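Local coordinates for protein cellulase (Xanthomonas axonopodis pv. citri, PDB 5HOS) that probably hydrolyses internal beta-1,4-glucosidic bonds of cellulose, as an endo-beta-1,4-glucanase of glycosyl hydrolase family 5, at residues 138-141 with 142-146; 162-165 with 166-169; 255-258 with 259-263; 208-211 with 212-216. All blocks are in the same frame, centred on the assembly; numbering follows the deposited sequence.

Contact 1: 138-141 with 142-146; sequences LWRR and LAIAF
Leu142 lays one branch over a face of the Trp139 indole: its CD1 methyl sits 3.8 Å from the centroid of the six-membered ring of Trp139, 18° off the ring normal, a CH-pi contact displaced toward the rim. The closest pair is Leu142 CD1 with Trp139 CZ3, at 3.6 Å. The same methyl also meets Leu138, which runs beside Leu142 and points the same way. With its CG opposite its own backbone N (chi1 171°), Leu138 brings its CD1 beside CD1 of Leu142, 4.1 Å away. These residues form the inward face of the last turns of helix 132-145, one of the helices that surround the parallel strands of a (beta/alpha)8 barrel. The indole is fixed at its polar corner as well, since Trp139 NE1 donates to Leu156 O, while Phe154 and Ile179 also touch the ring. Ordinary i to i+4 bonds run underneath, among them Leu142 N to Leu138 O at 2.9 Å. Farther out, Arg141 forms salt bridges with Asp137 and Glu87, and its NH2 donates to Gly85 O. Arg140, modelled in two conformers, lies side by side with Ile144 in the one described here: NH2 of Arg140 forms a salt bridge with Asp137, and Arg140 NH1 comes to 3.7 Å from Ile144 CD1, the methyl approaching the guanidinium obliquely.

Contact 2: 162-165 with 166-169; sequences DIDP and QAWA
This is a helix N-terminus, capped on its polar side by Asp164 and closed on its apolar side by Ile163. It lies in the (beta/alpha)8 barrel where the loop after strand 152-155 enters helix 165-181, at the end of the barrel where the strands finish and where family 5 enzymes carry their active site. Asp164 is the N-cap. Its CG is tucked between the backbone N and the carbonyl carbon (chi1 84°), which turns the carboxylate back over the first turn, where OD1 of Asp164 accepts from Gln166 N at 3.0 Å. The amide meets that oxygen from above the carboxylate plane, 46° out of it, and the N-H...O angle is only 135°, a bent bond. A negative group here would be expected to interact favourably with the helix dipole. The main chain of the cap residue is used too: Asp164 O takes a much straighter bond from Trp168 N, 2.9 Å long. Pro165, as the first helical residue, has no N-H to satisfy, and its side chain packs on Asn210 and Ala213 of helix 210-213.

Opposite in character is the pairing of Ile163 with Trp168, the residue before the N-cap and the fourth residue after it, the N' and N4 positions of a hydrophobic staple. NE1 of Trp168, in the five-membered ring, donates to Pro191 O. Ile163 lies against the backbone and CB of Trp168 and reaches the indole only at an edge, through CD1, near the ring plane. CG1 of Ile163 touches Ala167 CB at 3.7 Å, and CG2 of Ile163 lies 4.1 Å from Trp168 CB.

Contact 3: 255-258 with 259-263; sequences SFTE and WLRLN
With CG opposite the backbone N (chi1 -178°), Phe256 swings its ring along the helix toward Leu260, whose CG instead lies beside its own N (chi1 -70°), and the two side chains meet over a ring face. The pair belongs to the closing turns of helix 248-262, the helix of a beta-alpha-beta crossover between strands 224-231 and 267-273 in the (beta/alpha)8 barrel. Leu260 CG stands 4.2 Å from the centroid of the Phe256 ring, a CH-pi contact set toward the rim, and Leu260 CD1 comes to 3.7 Å from Phe256 CE2. Both side chains also pack on Ile226 of strand 224-231, so this is the barrel-facing side of the helix.

On the outer side Glu258 and Arg261 form a salt bridge one turn apart. Arg261 NH2 donates to OE2 of Glu258 at 3.0 Å on the syn side of the carboxylate; the oxygen lies at the guanidinium edge, near its plane, although the two flat groups are turned 45° from each other. Asp296 and Asn294 take NE and NH1 of Arg261, so NE, NH1 and NH2 each have an oxygen partner.

Trp259 packs edge-to-face with Trp201 and gives its NE1 hydrogen to Ala211 O. Its carbonyl ends the helix doubly bound: Asn263 N (3.0 Å) and Asn263 ND2 (2.9 Å) reach Trp259 O from opposite faces of its plane.

Contact 4: 208-211 with 212-216; sequences QSNA and VAMAS
The carboxamide of Asn210 is the flat group of this turn, and only the CB-CG part of Met214 runs beside this residue, pointing the same way: Met214 CG is 4.1 Å from Asn210 CB and 4.2 Å from Asn210 OD1. The amide itself is tied into the barrel, because OD1 accepts from Ala193 N. This short helix, 210-213, sits on the crossover between strands 188-191 and 224-231 of the (beta/alpha)8 barrel.

Met214 approaches with its CG beside its backbone N (chi1 -59°), and further bends at chi2 and chi3 carry SD and CE away from Asn210. The methionine also touches Trp259 of helix 248-262. Beneath the side chains, Met214 N gives a 2.8 Å bond to Asn210 O.

Ser209 caps the start of the helix. Its hydroxyl oxygen, folded between the backbone N and the carbonyl carbon, accepts from Val212 N at 3.3 Å with an N-H...O angle of 149°; Val212 N is also weakly bonded to Ser209 O. The main bond of that carbonyl is a nearly straight one from Ala213 N, 2.9 Å long. Both the hydroxyl and the carbonyl of the cap residue therefore serve amides of the first turn, which has few earlier carbonyls to call on. Beside the capping bond, Val212 CG2 lies 3.5 Å from Ser209 OG.

Contacts 2, 4 and 3 form a continuous patch on the outside of the barrel, while contact 1 stands apart, its centre 23 Å from that of contact 2, 26 Å from contact 4 and 30 Å from contact 3. The nearest atoms of contacts 1 and 2 are about 7 Å apart, without touching. Contact 4 is the middle piece. Pro165 O of contact 2 lies 3.3 Å from Ala213 CB, and on the other flank Asn263 OD1 of contact 3 reaches Ala215 CB at 3.5 Å. In family 5 enzymes the catalytic carboxylates lie at the C-terminal ends of the barrel strands; contact 2 is on that side, and contacts 1 and 3 close helices at the opposite end.

Contact 1: 138-141 with 142-146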
ATOM      1  N   LEU A 138      -9.890   1.479  15.374  1.00 16.12           N
ATOM      2  CA  LEU A 138      -9.150   2.354  14.446  1.00 18.34           C
ATOM      3  C   LEU A 138      -9.929   2.544  13.151  1.00 17.93           C
ATOM      4  O   LEU A 138     -10.173   3.676  12.724  1.00 17.14           O
ATOM      5  CB  LEU A 138      -7.765   1.787  14.107  1.00 19.36           C
ATOM      6  CG  LEU A 138      -6.977   2.501  12.992  1.00 20.68           C
ATOM      7  CD1 LEU A 138      -6.597   3.912  13.395  1.00 21.79           C
ATOM      8  CD2 LEU A 138      -5.744   1.709  12.590  1.00 19.90           C
ATOM      9  N   TRP A 139     -10.296   1.429  12.525  1.00 16.82           N
ATOM     10  CA  TRP A 139     -10.950   1.482  11.212  1.00 16.48           C
ATOM     11  C   TRP A 139     -12.371   2.032  11.249  1.00 17.22           C
ATOM     12  O   TRP A 139     -12.796   2.647  10.277  1.00 16.22           O
ATOM     13  CB  TRP A 139     -10.839   0.153  10.447  1.00 16.69           C
ATOM     14  CG  TRP A 139      -9.534   0.120   9.709  1.00 15.87           C
ATOM     15  CD1 TRP A 139      -8.475  -0.703   9.938  1.00 16.04           C
ATOM     16  CD2 TRP A 139      -9.124   1.033   8.685  1.00 15.42           C
ATOM     17  NE1 TRP A 139      -7.440  -0.382   9.101  1.00 16.31           N
ATOM     18  CE2 TRP A 139      -7.806   0.687   8.323  1.00 16.25           C
ATOM     19  CE3 TRP A 139      -9.745   2.108   8.035  1.00 15.90           C
ATOM     20  CZ2 TRP A 139      -7.101   1.363   7.315  1.00 16.48           C
ATOM     21  CZ3 TRP A 139      -9.042   2.791   7.034  1.00 16.22           C
ATOM     22  CH2 TRP A 139      -7.730   2.416   6.689  1.00 16.65           C
ATOM     23  N   ARG A 140     -13.088   1.832  12.356  0.60 17.42           N
ATOM     24  CA  ARG A 140     -14.381   2.496  12.551  0.60 18.64           C
ATOM     25  C   ARG A 140     -14.206   4.013  12.488  0.60 17.79           C
ATOM     26  O   ARG A 140     -14.920   4.700  11.751  0.60 17.11           O
ATOM     27  CB  ARG A 140     -15.010   2.108  13.896  0.60 19.96           C
ATOM     28  CG  ARG A 140     -16.431   2.630  14.094  0.60 23.00           C
ATOM     29  CD  ARG A 140     -16.999   2.267  15.458  0.60 26.25           C
ATOM     30  NE  ARG A 140     -16.139   2.727  16.550  0.60 29.68           N
ATOM     31  CZ  ARG A 140     -16.069   3.974  17.023  0.60 28.89           C
ATOM     32  NH1 ARG A 140     -16.819   4.958  16.522  0.60 36.43           N
ATOM     33  NH2 ARG A 140     -15.234   4.244  18.018  0.60 23.03           N
ATOM     34  N   ARG A 141     -13.241   4.518  13.251  1.00 17.17           N
ATOM     35  CA  ARG A 141     -12.975   5.957  13.332  1.00 18.70           C
ATOM     36  C   ARG A 141     -12.457   6.539  12.022  1.00 17.22           C
ATOM     37  O   ARG A 141     -12.863   7.621  11.640  1.00 16.43           O
ATOM     38  CB  ARG A 141     -12.006   6.261  14.476  1.00 18.40           C
ATOM     39  CG  ARG A 141     -12.592   5.956  15.850  1.00 20.30           C
ATOM     40  CD  ARG A 141     -11.566   6.186  16.940  1.00 21.81           C
ATOM     41  NE  ARG A 141     -12.038   5.825  18.284  1.00 22.86           N
ATOM     42  CZ  ARG A 141     -12.780   6.595  19.082  1.00 24.37           C
ATOM     43  NH1 ARG A 141     -13.197   7.804  18.709  1.00 25.88           N
ATOM     44  NH2 ARG A 141     -13.117   6.139  20.283  1.00 27.58           N
ATOM     45  N   LEU A 142     -11.565   5.822  11.336  1.00 16.52           N
ATOM     46  CA  LEU A 142     -11.080   6.289  10.029  1.00 16.73           C
ATOM     47  C   LEU A 142     -12.195   6.266   9.002  1.00 17.19           C
ATOM     48  O   LEU A 142     -12.301   7.187   8.195  1.00 17.80           O
ATOM     49  CB  LEU A 142      -9.907   5.464   9.512  1.00 16.90           C
ATOM     50  CG  LEU A 142      -8.509   5.944   9.898  1.00 18.45           C
ATOM     51  CD1 LEU A 142      -7.497   4.887   9.486  1.00 20.64           C
ATOM     52  CD2 LEU A 142      -8.172   7.278   9.246  1.00 18.27           C
ATOM     53  N   ALA A 143     -13.010   5.209   9.029  1.00 17.80           N
ATOM     54  CA  ALA A 143     -14.122   5.097   8.094  1.00 17.85           C
ATOM     55  C   ALA A 143     -15.096   6.256   8.273  1.00 18.78           C
ATOM     56  O   ALA A 143     -15.565   6.817   7.281  1.00 18.66           O
ATOM     57  CB  ALA A 143     -14.839   3.773   8.247  1.00 20.11           C
ATOM     58  N   ILE A 144     -15.384   6.616   9.527  1.00 17.28           N
ATOM     59  CA  ILE A 144     -16.270   7.747   9.816  1.00 18.83           C
ATOM     60  C   ILE A 144     -15.651   9.057   9.314  1.00 17.59           C
ATOM     61  O   ILE A 144     -16.333   9.846   8.672  1.00 17.46           O
ATOM     62  CB  ILE A 144     -16.646   7.823  11.323  1.00 19.07           C
ATOM     63  CG1 ILE A 144     -17.563   6.641  11.685  1.00 19.43           C
ATOM     64  CG2 ILE A 144     -17.345   9.143  11.655  1.00 19.30           C
ATOM     65  CD1 ILE A 144     -17.665   6.338  13.168  1.00 20.55           C
ATOM     66  N   ALA A 145     -14.369   9.271   9.606  1.00 17.27           N
ATOM     67  CA  ALA A 145     -13.688  10.507   9.228  1.00 18.23           C
ATOM     68  C   ALA A 145     -13.673  10.757   7.722  1.00 16.53           C
ATOM     69  O   ALA A 145     -13.770  11.903   7.301  1.00 17.76           O
ATOM     70  CB  ALA A 145     -12.263  10.523   9.766  1.00 18.48           C
ATOM     71  N   PHE A 146     -13.559   9.688   6.930  1.00 14.89           N
ATOM     72  CA  PHE A 146     -13.491   9.781   5.470  1.00 16.03           C
ATOM     73  C   PHE A 146     -14.631   9.065   4.782  1.00 16.72           C
ATOM     74  O   PHE A 146     -14.473   8.610   3.647  1.00 15.64           O
ATOM     75  CB  PHE A 146     -12.142   9.259   4.992  1.00 16.45           C
ATOM     76  CG  PHE A 146     -11.003  10.095   5.475  1.00 16.69           C
ATOM     77  CD1 PHE A 146     -10.769  11.350   4.912  1.00 17.26           C
ATOM     78  CD2 PHE A 146     -10.202   9.665   6.519  1.00 18.05           C
ATOM     79  CE1 PHE A 146      -9.745  12.150   5.374  1.00 17.90           C
ATOM     80  CE2 PHE A 146      -9.168  10.464   6.978  1.00 19.09           C
ATOM     81  CZ  PHE A 146      -8.945  11.702   6.406  1.00 19.00           C
TER

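Contact 2: 162-165 with 166-169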
ATOM      1  N   ASP A 162       3.987 -11.729  11.383  1.00 23.50           N
ATOM      2  CA  ASP A 162       4.125 -12.740  12.446  1.00 24.70           C
ATOM      3  C   ASP A 162       2.766 -13.064  13.074  1.00 22.70           C
ATOM      4  O   ASP A 162       2.640 -13.352  14.253  1.00 22.44           O
ATOM      5  CB  ASP A 162       5.229 -12.379  13.467  1.00 30.46           C
ATOM      6  CG  ASP A 162       4.978 -11.086  14.204  1.00 37.78           C
ATOM      7  OD1 ASP A 162       3.849 -10.545  14.164  1.00 38.23           O
ATOM      8  OD2 ASP A 162       5.936 -10.608  14.853  1.00 46.11           O
ATOM      9  N   ILE A 163       1.758 -13.039  12.223  1.00 23.14           N
ATOM     10  CA  ILE A 163       0.429 -13.507  12.538  1.00 23.33           C
ATOM     11  C   ILE A 163       0.180 -14.451  11.393  1.00 23.70           C
ATOM     12  O   ILE A 163       0.481 -14.121  10.245  1.00 25.85           O
ATOM     13  CB  ILE A 163      -0.620 -12.363  12.611  1.00 23.47           C
ATOM     14  CG1 ILE A 163      -2.038 -12.939  12.701  1.00 23.44           C
ATOM     15  CG2 ILE A 163      -0.519 -11.405  11.426  1.00 24.52           C
ATOM     16  CD1 ILE A 163      -3.070 -11.946  13.184  1.00 24.52           C
ATOM     17  N   ASP A 164      -0.316 -15.639  11.684  1.00 23.78           N
ATOM     18  CA  ASP A 164      -0.473 -16.606  10.624  1.00 26.87           C
ATOM     19  C   ASP A 164      -1.645 -16.185   9.733  1.00 24.76           C
ATOM     20  O   ASP A 164      -2.558 -15.478  10.193  1.00 21.57           O
ATOM     21  CB  ASP A 164      -0.637 -18.023  11.157  1.00 29.70           C
ATOM     22  CG  ASP A 164      -2.047 -18.342  11.528  1.00 33.95           C
ATOM     23  OD1 ASP A 164      -2.827 -18.769  10.644  1.00 37.39           O
ATOM     24  OD2 ASP A 164      -2.369 -18.165  12.709  1.00 40.07           O
ATOM     25  N   PRO A 165      -1.606 -16.609   8.457  1.00 23.97           N
ATOM     26  CA  PRO A 165      -2.585 -16.161   7.470  1.00 21.51           C
ATOM     27  C   PRO A 165      -4.055 -16.327   7.857  1.00 19.15           C
ATOM     28  O   PRO A 165      -4.849 -15.453   7.541  1.00 17.76           O
ATOM     29  CB  PRO A 165      -2.224 -16.994   6.235  1.00 21.56           C
ATOM     30  CG  PRO A 165      -0.749 -17.161   6.352  1.00 23.09           C
ATOM     31  CD  PRO A 165      -0.563 -17.442   7.812  1.00 25.22           C
ATOM     32  N   GLN A 166      -4.412 -17.420   8.536  1.00 14.76           N
ATOM     33  CA  GLN A 166      -5.819 -17.634   8.914  1.00 21.30           C
ATOM     34  C   GLN A 166      -6.272 -16.661  10.021  1.00 21.77           C
ATOM     35  O   GLN A 166      -7.382 -16.121   9.968  1.00 20.53           O
ATOM     36  CB  GLN A 166      -6.065 -19.097   9.325  1.00 26.55           C
ATOM     37  CG  GLN A 166      -7.516 -19.536   9.175  1.00 31.31           C
ATOM     38  CD  GLN A 166      -8.032 -19.484   7.728  1.00 34.90           C
ATOM     39  OE1 GLN A 166      -7.527 -20.185   6.830  1.00 35.40           O
ATOM     40  NE2 GLN A 166      -9.042 -18.657   7.497  1.00 34.54           N
ATOM     41  N   ALA A 167      -5.411 -16.433  11.013  1.00 21.07           N
ATOM     42  CA  ALA A 167      -5.707 -15.481  12.087  1.00 20.65           C
ATOM     43  C   ALA A 167      -5.773 -14.067  11.537  1.00 19.14           C
ATOM     44  O   ALA A 167      -6.617 -13.274  11.962  1.00 19.23           O
ATOM     45  CB  ALA A 167      -4.663 -15.553  13.187  1.00 20.79           C
ATOM     46  N   TRP A 168      -4.877 -13.751  10.601  1.00 18.38           N
ATOM     47  CA  TRP A 168      -4.909 -12.448   9.950  1.00 17.15           C
ATOM     48  C   TRP A 168      -6.214 -12.255   9.164  1.00 16.52           C
ATOM     49  O   TRP A 168      -6.846 -11.213   9.282  1.00 16.83           O
ATOM     50  CB  TRP A 168      -3.704 -12.207   9.037  1.00 17.61           C
ATOM     51  CG  TRP A 168      -3.946 -10.981   8.235  1.00 16.17           C
ATOM     52  CD1 TRP A 168      -4.180 -10.916   6.901  1.00 16.03           C
ATOM     53  CD2 TRP A 168      -4.126  -9.652   8.741  1.00 16.75           C
ATOM     54  NE1 TRP A 168      -4.445  -9.627   6.532  1.00 15.73           N
ATOM     55  CE2 TRP A 168      -4.429  -8.829   7.642  1.00 16.26           C
ATOM     56  CE3 TRP A 168      -4.055  -9.077  10.020  1.00 16.66           C
ATOM     57  CZ2 TRP A 168      -4.650  -7.456   7.774  1.00 16.75           C
ATOM     58  CZ3 TRP A 168      -4.267  -7.713  10.151  1.00 16.38           C
ATOM     59  CH2 TRP A 168      -4.562  -6.919   9.035  1.00 17.20           C
ATOM     60  N   ALA A 169      -6.607 -13.246   8.374  1.00 16.21           N
ATOM     61  CA  ALA A 169      -7.857 -13.152   7.603  1.00 17.02           C
ATOM     62  C   ALA A 169      -9.065 -12.874   8.492  1.00 17.54           C
ATOM     63  O   ALA A 169      -9.939 -12.120   8.103  1.00 17.52           O
ATOM     64  CB  ALA A 169      -8.095 -14.406   6.779  1.00 18.50           C
TER

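Contact 3: 255-258 with 259-263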
ATOM      1  N   SER A 255       1.287 -16.798 -10.629  1.00 21.98           N
ATOM      2  CA  SER A 255       0.383 -17.678  -9.856  1.00 22.07           C
ATOM      3  C   SER A 255      -0.632 -16.861  -9.049  1.00 21.44           C
ATOM      4  O   SER A 255      -1.805 -17.219  -8.997  1.00 20.61           O
ATOM      5  CB  SER A 255       1.133 -18.697  -8.987  1.00 24.77           C
ATOM      6  OG  SER A 255       1.933 -18.088  -7.997  1.00 27.39           O
ATOM      7  N   PHE A 256      -0.203 -15.737  -8.481  1.00 20.27           N
ATOM      8  CA  PHE A 256      -1.126 -14.830  -7.781  1.00 18.76           C
ATOM      9  C   PHE A 256      -2.247 -14.351  -8.703  1.00 19.74           C
ATOM     10  O   PHE A 256      -3.421 -14.327  -8.311  1.00 18.51           O
ATOM     11  CB  PHE A 256      -0.360 -13.645  -7.190  1.00 18.53           C
ATOM     12  CG  PHE A 256      -1.219 -12.689  -6.410  1.00 18.11           C
ATOM     13  CD1 PHE A 256      -1.833 -13.084  -5.230  1.00 17.65           C
ATOM     14  CD2 PHE A 256      -1.424 -11.390  -6.864  1.00 17.83           C
ATOM     15  CE1 PHE A 256      -2.636 -12.203  -4.512  1.00 18.68           C
ATOM     16  CE2 PHE A 256      -2.220 -10.498  -6.147  1.00 18.75           C
ATOM     17  CZ  PHE A 256      -2.830 -10.909  -4.973  1.00 18.59           C
ATOM     18  N   THR A 257      -1.879 -14.009  -9.938  1.00 19.04           N
ATOM     19  CA  THR A 257      -2.839 -13.544 -10.937  1.00 20.68           C
ATOM     20  C   THR A 257      -3.918 -14.592 -11.229  1.00 21.72           C
ATOM     21  O   THR A 257      -5.118 -14.282 -11.223  1.00 21.37           O
ATOM     22  CB  THR A 257      -2.107 -13.094 -12.219  1.00 22.03           C
ATOM     23  OG1 THR A 257      -1.225 -12.005 -11.889  1.00 21.79           O
ATOM     24  CG2 THR A 257      -3.084 -12.634 -13.275  1.00 23.02           C
ATOM     25  N   GLU A 258      -3.511 -15.833 -11.462  1.00 21.40           N
ATOM     26  CA  GLU A 258      -4.491 -16.898 -11.710  1.00 22.94           C
ATOM     27  C   GLU A 258      -5.315 -17.231 -10.445  1.00 20.22           C
ATOM     28  O   GLU A 258      -6.493 -17.596 -10.545  1.00 20.88           O
ATOM     29  CB  GLU A 258      -3.807 -18.144 -12.286  1.00 27.29           C
ATOM     30  CG  GLU A 258      -4.782 -19.210 -12.787  1.00 33.01           C
ATOM     31  CD  GLU A 258      -5.764 -18.713 -13.840  1.00 35.56           C
ATOM     32  OE1 GLU A 258      -6.925 -19.199 -13.835  1.00 40.29           O
ATOM     33  OE2 GLU A 258      -5.378 -17.841 -14.655  1.00 34.47           O
ATOM     34  N   TRP A 259      -4.700 -17.102  -9.270  1.00 18.92           N
ATOM     35  CA  TRP A 259      -5.421 -17.254  -8.002  1.00 17.92           C
ATOM     36  C   TRP A 259      -6.550 -16.216  -7.907  1.00 19.30           C
ATOM     37  O   TRP A 259      -7.680 -16.564  -7.547  1.00 19.83           O
ATOM     38  CB  TRP A 259      -4.472 -17.122  -6.790  1.00 15.51           C
ATOM     39  CG  TRP A 259      -5.174 -17.327  -5.475  1.00 16.17           C
ATOM     40  CD1 TRP A 259      -5.366 -18.509  -4.819  1.00 18.17           C
ATOM     41  CD2 TRP A 259      -5.796 -16.317  -4.670  1.00 19.67           C
ATOM     42  NE1 TRP A 259      -6.069 -18.299  -3.655  1.00 19.14           N
ATOM     43  CE2 TRP A 259      -6.343 -16.964  -3.536  1.00 20.08           C
ATOM     44  CE3 TRP A 259      -5.936 -14.924  -4.792  1.00 20.19           C
ATOM     45  CZ2 TRP A 259      -7.017 -16.266  -2.522  1.00 21.01           C
ATOM     46  CZ3 TRP A 259      -6.614 -14.230  -3.785  1.00 20.91           C
ATOM     47  CH2 TRP A 259      -7.147 -14.908  -2.667  1.00 21.47           C
ATOM     48  N   LEU A 260      -6.243 -14.955  -8.238  1.00 17.72           N
ATOM     49  CA  LEU A 260      -7.260 -13.893  -8.241  1.00 17.80           C
ATOM     50  C   LEU A 260      -8.418 -14.255  -9.171  1.00 19.31           C
ATOM     51  O   LEU A 260      -9.589 -14.108  -8.809  1.00 19.27           O
ATOM     52  CB  LEU A 260      -6.658 -12.542  -8.655  1.00 17.39           C
ATOM     53  CG  LEU A 260      -5.701 -11.837  -7.690  1.00 17.84           C
ATOM     54  CD1 LEU A 260      -5.107 -10.623  -8.395  1.00 15.92           C
ATOM     55  CD2 LEU A 260      -6.390 -11.407  -6.407  1.00 20.12           C
ATOM     56  N   ARG A 261      -8.070 -14.755 -10.352  1.00 21.05           N
ATOM     57  CA  ARG A 261      -9.054 -15.111 -11.380  1.00 23.22           C
ATOM     58  C   ARG A 261      -9.967 -16.248 -10.916  1.00 22.95           C
ATOM     59  O   ARG A 261     -11.188 -16.151 -11.027  1.00 23.28           O
ATOM     60  CB  ARG A 261      -8.335 -15.481 -12.683  1.00 25.36           C
ATOM     61  CG  ARG A 261      -9.212 -15.478 -13.924  1.00 27.18           C
ATOM     62  CD  ARG A 261      -8.377 -15.565 -15.197  1.00 27.98           C
ATOM     63  NE  ARG A 261      -7.754 -14.278 -15.542  1.00 27.67           N
ATOM     64  CZ  ARG A 261      -6.456 -14.045 -15.767  1.00 27.39           C
ATOM     65  NH1 ARG A 261      -6.061 -12.807 -16.071  1.00 27.45           N
ATOM     66  NH2 ARG A 261      -5.533 -15.006 -15.712  1.00 28.66           N
ATOM     67  N   LEU A 262      -9.371 -17.313 -10.382  1.00 22.85           N
ATOM     68  CA  LEU A 262     -10.137 -18.449  -9.857  1.00 25.84           C
ATOM     69  C   LEU A 262     -11.072 -18.046  -8.710  1.00 25.23           C
ATOM     70  O   LEU A 262     -12.224 -18.484  -8.666  1.00 25.83           O
ATOM     71  CB  LEU A 262      -9.185 -19.576  -9.409  1.00 28.77           C
ATOM     72  CG  LEU A 262      -9.728 -20.796  -8.656  1.00 30.92           C
ATOM     73  CD1 LEU A 262     -10.849 -21.501  -9.413  1.00 31.55           C
ATOM     74  CD2 LEU A 262      -8.591 -21.767  -8.367  1.00 33.99           C
ATOM     75  N   ASN A 263     -10.580 -17.194  -7.808  1.00 23.93           N
ATOM     76  CA  ASN A 263     -11.343 -16.776  -6.621  1.00 24.63           C
ATOM     77  C   ASN A 263     -12.187 -15.515  -6.808  1.00 24.73           C
ATOM     78  O   ASN A 263     -12.747 -14.986  -5.838  1.00 24.77           O
ATOM     79  CB  ASN A 263     -10.395 -16.645  -5.430  1.00 24.35           C
ATOM     80  CG  ASN A 263      -9.846 -17.988  -4.999  1.00 23.50           C
ATOM     81  OD1 ASN A 263     -10.485 -18.695  -4.233  1.00 27.34           O
ATOM     82  ND2 ASN A 263      -8.673 -18.354  -5.502  1.00 24.35           N
TER

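Contact 4: 208-211 with 212-216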
ATOM      1  N   GLN A 208      -0.720 -23.099   6.959  1.00 18.40           N
ATOM      2  CA  GLN A 208      -1.685 -22.059   6.587  1.00 18.18           C
ATOM      3  C   GLN A 208      -1.074 -21.076   5.592  1.00 17.67           C
ATOM      4  O   GLN A 208       0.082 -20.661   5.744  1.00 18.14           O
ATOM      5  CB  GLN A 208      -2.151 -21.304   7.837  1.00 19.08           C
ATOM      6  CG  GLN A 208      -2.618 -22.204   8.970  1.00 20.62           C
ATOM      7  CD  GLN A 208      -3.630 -23.241   8.525  1.00 22.22           C
ATOM      8  OE1 GLN A 208      -4.676 -22.901   7.986  1.00 24.23           O
ATOM      9  NE2 GLN A 208      -3.319 -24.514   8.741  1.00 25.32           N
ATOM     10  N   SER A 209      -1.855 -20.705   4.585  1.00 16.40           N
ATOM     11  CA  SER A 209      -1.390 -19.832   3.506  1.00 16.89           C
ATOM     12  C   SER A 209      -2.389 -18.741   3.204  1.00 16.28           C
ATOM     13  O   SER A 209      -3.586 -18.879   3.501  1.00 16.12           O
ATOM     14  CB  SER A 209      -1.164 -20.634   2.228  1.00 16.82           C
ATOM     15  OG  SER A 209      -2.391 -21.156   1.727  1.00 16.67           O
ATOM     16  N   ASN A 210      -1.905 -17.673   2.570  1.00 15.02           N
ATOM     17  CA  ASN A 210      -2.806 -16.659   2.032  1.00 14.85           C
ATOM     18  C   ASN A 210      -3.767 -17.225   1.001  1.00 15.15           C
ATOM     19  O   ASN A 210      -4.932 -16.840   0.984  1.00 14.82           O
ATOM     20  CB  ASN A 210      -2.031 -15.477   1.461  1.00 15.39           C
ATOM     21  CG  ASN A 210      -1.344 -14.669   2.541  1.00 14.64           C
ATOM     22  OD1 ASN A 210      -1.823 -14.604   3.670  1.00 13.69           O
ATOM     23  ND2 ASN A 210      -0.216 -14.061   2.206  1.00 15.38           N
ATOM     24  N   ALA A 211      -3.292 -18.166   0.180  1.00 15.26           N
ATOM     25  CA  ALA A 211      -4.136 -18.789  -0.846  1.00 16.22           C
ATOM     26  C   ALA A 211      -5.414 -19.415  -0.281  1.00 17.13           C
ATOM     27  O   ALA A 211      -6.469 -19.379  -0.931  1.00 18.64           O
ATOM     28  CB  ALA A 211      -3.342 -19.823  -1.634  1.00 16.40           C
ATOM     29  N   VAL A 212      -5.322 -19.992   0.915  1.00 16.51           N
ATOM     30  CA  VAL A 212      -6.481 -20.573   1.590  1.00 16.78           C
ATOM     31  C   VAL A 212      -7.209 -19.487   2.386  1.00 15.67           C
ATOM     32  O   VAL A 212      -8.419 -19.263   2.211  1.00 17.18           O
ATOM     33  CB  VAL A 212      -6.067 -21.751   2.510  1.00 17.43           C
ATOM     34  CG1 VAL A 212      -7.256 -22.275   3.308  1.00 17.78           C
ATOM     35  CG2 VAL A 212      -5.454 -22.867   1.678  1.00 16.84           C
ATOM     36  N   ALA A 213      -6.470 -18.815   3.255  1.00 15.81           N
ATOM     37  CA  ALA A 213      -7.068 -17.883   4.219  1.00 16.06           C
ATOM     38  C   ALA A 213      -7.825 -16.728   3.556  1.00 17.35           C
ATOM     39  O   ALA A 213      -8.921 -16.363   3.990  1.00 20.14           O
ATOM     40  CB  ALA A 213      -5.995 -17.344   5.155  1.00 16.38           C
ATOM     41  N   MET A 214      -7.260 -16.189   2.482  1.00 17.80           N
ATOM     42  CA  MET A 214      -7.816 -15.011   1.836  1.00 20.06           C
ATOM     43  C   MET A 214      -8.912 -15.353   0.829  1.00 18.36           C
ATOM     44  O   MET A 214      -9.655 -14.464   0.442  1.00 21.42           O
ATOM     45  CB  MET A 214      -6.703 -14.189   1.187  1.00 20.76           C
ATOM     46  CG  MET A 214      -5.635 -13.711   2.177  1.00 24.10           C
ATOM     47  SD  MET A 214      -6.199 -12.682   3.568  1.00 30.24           S
ATOM     48  CE  MET A 214      -6.996 -11.379   2.653  1.00 29.82           C
ATOM     49  N   ALA A 215      -9.041 -16.628   0.445  1.00 15.11           N
ATOM     50  CA  ALA A 215     -10.124 -17.060  -0.466  1.00 20.59           C
ATOM     51  C   ALA A 215     -11.508 -16.796   0.106  1.00 23.04           C
ATOM     52  O   ALA A 215     -12.440 -16.487  -0.639  1.00 26.30           O
ATOM     53  CB  ALA A 215      -9.983 -18.535  -0.810  1.00 23.29           C
ATOM     54  N   SER A 216     -11.644 -16.924   1.424  1.00 24.30           N
ATOM     55  CA  SER A 216     -12.941 -16.755   2.065  1.00 27.13           C
ATOM     56  C   SER A 216     -13.236 -15.314   2.497  1.00 24.08           C
ATOM     57  O   SER A 216     -14.302 -15.066   3.060  1.00 25.54           O
ATOM     58  CB  SER A 216     -13.060 -17.712   3.256  1.00 33.43           C
ATOM     59  OG  SER A 216     -12.012 -17.498   4.182  1.00 38.34           O
TER